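Local coordinates for protein benzoylformate Decarboxylase (Polynucleobacter necessarius, PDB 4K9Q) that probably decarboxylates benzoylformate with the help of thiamine diphosphate and magnesium, as a member of the thiamine diphosphate-dependent enzyme family, at residues D483-G488 against V519-I524. Numbering follows the deposited sequence.
Sequences DIVAQG and VIVVPI
Helix-on-sheet packing in the C-terminal, thiamine diphosphate-binding alpha/beta domain brings I484, V485 and G488 of helix 484-490 down on V519 and V521 of strand 517-523. The short segments run almost exactly antiparallel (176°), their axes 8.5 Å apart at the closest point, and no hydrogen bond joins them, so apolar contact alone makes the interface. V521 supplies the central methyl: its CG2, placed anti to the carbonyl carbon, reaches I484 CG2 at 3.7 Å. The same V521 CG2 also meets V485 CG2 at 3.9 Å. With chi1 at -60°, I484 carries CG1 beside the backbone N and holds CG2 anti to N, where it meets V521. One helical turn on, G488 has no side chain, and V519 CG2 comes to 4.2 Å from G488 CA, where the two backbones draw nearest.

Strand 517-523 lies in a parallel sheet between strands 449-455 and 494-497, and the side chains of V453 and Q455 on the former also touch I484. I484 backs onto the metal site without reaching the metal: its side chain is about 3 Å (nearest atoms) from that of D429, a magnesium ligand, and about 8 Å from the magnesium ion and thiamine diphosphate. D483 is the N-cap, its OD1 accepting from A486 N at 3.0 Å from above the carboxylate plane. On its far side the helix meets a second subunit, with A486 against A486 of that neighbouring chain.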
loop_
_atom_site.group_PDB
_atom_site.type_symbol
_atom_site.label_atom_id
_atom_site.label_comp_id
_atom_site.label_asym_id
_atom_site.label_seq_id
_atom_site.Cartn_x
_atom_site.Cartn_y
_atom_site.Cartn_z
ATOM N N ASP A 483 19.942 -4.309 -36.625
ATOM C CA ASP A 483 20.124 -5.485 -37.479
ATOM C C ASP A 483 19.381 -6.625 -36.811
ATOM O O ASP A 483 19.902 -7.308 -35.920
ATOM C CB ASP A 483 21.604 -5.838 -37.653
ATOM C CG ASP A 483 21.828 -6.994 -38.640
ATOM O OD1 ASP A 483 20.878 -7.762 -38.907
ATOM O OD2 ASP A 483 22.960 -7.142 -39.148
ATOM N N ILE A 484 18.137 -6.809 -37.224
ATOM C CA ILE A 484 17.280 -7.778 -36.573
ATOM C C ILE A 484 17.653 -9.211 -36.954
ATOM O O ILE A 484 17.452 -10.127 -36.166
ATOM C CB ILE A 484 15.805 -7.445 -36.849
ATOM C CG1 ILE A 484 15.517 -6.036 -36.299
ATOM C CG2 ILE A 484 14.883 -8.480 -36.213
ATOM C CD1 ILE A 484 14.083 -5.577 -36.457
ATOM N N VAL A 485 18.224 -9.404 -38.143
ATOM C CA VAL A 485 18.756 -10.722 -38.497
ATOM C C VAL A 485 19.817 -11.137 -37.484
ATOM O O VAL A 485 19.805 -12.264 -36.987
ATOM C CB VAL A 485 19.340 -10.733 -39.916
ATOM C CG1 VAL A 485 20.052 -12.056 -40.205
ATOM C CG2 VAL A 485 18.230 -10.456 -40.937
ATOM N N ALA A 486 20.713 -10.210 -37.151
ATOM C CA ALA A 486 21.748 -10.484 -36.153
ATOM C C ALA A 486 21.164 -10.797 -34.780
ATOM O O ALA A 486 21.739 -11.591 -34.036
ATOM C CB ALA A 486 22.745 -9.329 -36.075
ATOM N N GLN A 487 20.023 -10.189 -34.439
ATOM C CA GLN A 487 19.350 -10.496 -33.168
ATOM C C GLN A 487 18.889 -11.952 -33.112
ATOM O O GLN A 487 19.062 -12.623 -32.094
ATOM C CB GLN A 487 18.171 -9.545 -32.905
ATOM C CG GLN A 487 18.605 -8.116 -32.666
ATOM C CD GLN A 487 17.450 -7.152 -32.426
ATOM O OE1 GLN A 487 16.330 -7.353 -32.904
ATOM N NE2 GLN A 487 17.730 -6.087 -31.691
ATOM N N GLY A 488 18.313 -12.440 -34.206
ATOM C CA GLY A 488 17.940 -13.841 -34.304
ATOM C C GLY A 488 19.152 -14.756 -34.165
ATOM O O GLY A 488 19.119 -15.739 -33.425
ATOM N N VAL A 519 13.335 -16.444 -37.433
ATOM C CA VAL A 519 13.062 -15.019 -37.566
ATOM C C VAL A 519 13.142 -14.626 -39.039
ATOM O O VAL A 519 14.148 -14.879 -39.711
ATOM C CB VAL A 519 14.052 -14.176 -36.733
ATOM C CG1 VAL A 519 13.821 -12.684 -36.946
ATOM C CG2 VAL A 519 13.923 -14.533 -35.264
ATOM N N ILE A 520 12.069 -14.029 -39.538
ATOM C CA ILE A 520 12.016 -13.546 -40.911
ATOM C C ILE A 520 11.804 -12.039 -40.879
ATOM O O ILE A 520 10.764 -11.565 -40.432
ATOM C CB ILE A 520 10.873 -14.222 -41.686
ATOM C CG1 ILE A 520 11.057 -15.742 -41.640
ATOM C CG2 ILE A 520 10.810 -13.704 -43.124
ATOM C CD1 ILE A 520 9.927 -16.538 -42.267
ATOM N N VAL A 521 12.796 -11.287 -41.343
ATOM C CA VAL A 521 12.719 -9.831 -41.299
ATOM C C VAL A 521 12.233 -9.312 -42.654
ATOM O O VAL A 521 12.811 -9.633 -43.698
ATOM C CB VAL A 521 14.095 -9.215 -40.922
ATOM C CG1 VAL A 521 14.000 -7.692 -40.829
ATOM C CG2 VAL A 521 14.614 -9.826 -39.609
ATOM N N VAL A 522 11.158 -8.530 -42.630
ATOM C CA VAL A 522 10.552 -7.996 -43.837
ATOM C C VAL A 522 10.587 -6.467 -43.803
ATOM O O VAL A 522 9.866 -5.842 -43.025
ATOM C CB VAL A 522 9.088 -8.456 -43.970
ATOM C CG1 VAL A 522 8.539 -8.075 -45.354
ATOM C CG2 VAL A 522 8.975 -9.957 -43.723
ATOM N N PRO A 523 11.449 -5.851 -44.625
ATOM C CA PRO A 523 11.418 -4.388 -44.713
ATOM C C PRO A 523 10.117 -3.939 -45.372
ATOM O O PRO A 523 9.739 -4.480 -46.418
ATOM C CB PRO A 523 12.605 -4.054 -45.625
ATOM C CG PRO A 523 13.394 -5.307 -45.750
ATOM C CD PRO A 523 12.459 -6.447 -45.511
ATOM N N ILE A 524 9.425 -2.979 -44.767
ATOM C CA ILE A 524 8.193 -2.472 -45.341
ATOM C C ILE A 524 8.261 -0.961 -45.479
ATOM O O ILE A 524 9.154 -0.311 -44.924
ATOM C CB ILE A 524 6.950 -2.867 -44.507
ATOM C CG1 ILE A 524 7.084 -2.365 -43.063
ATOM C CG2 ILE A 524 6.753 -4.391 -44.552
ATOM C CD1 ILE A 524 5.779 -2.406 -42.269
#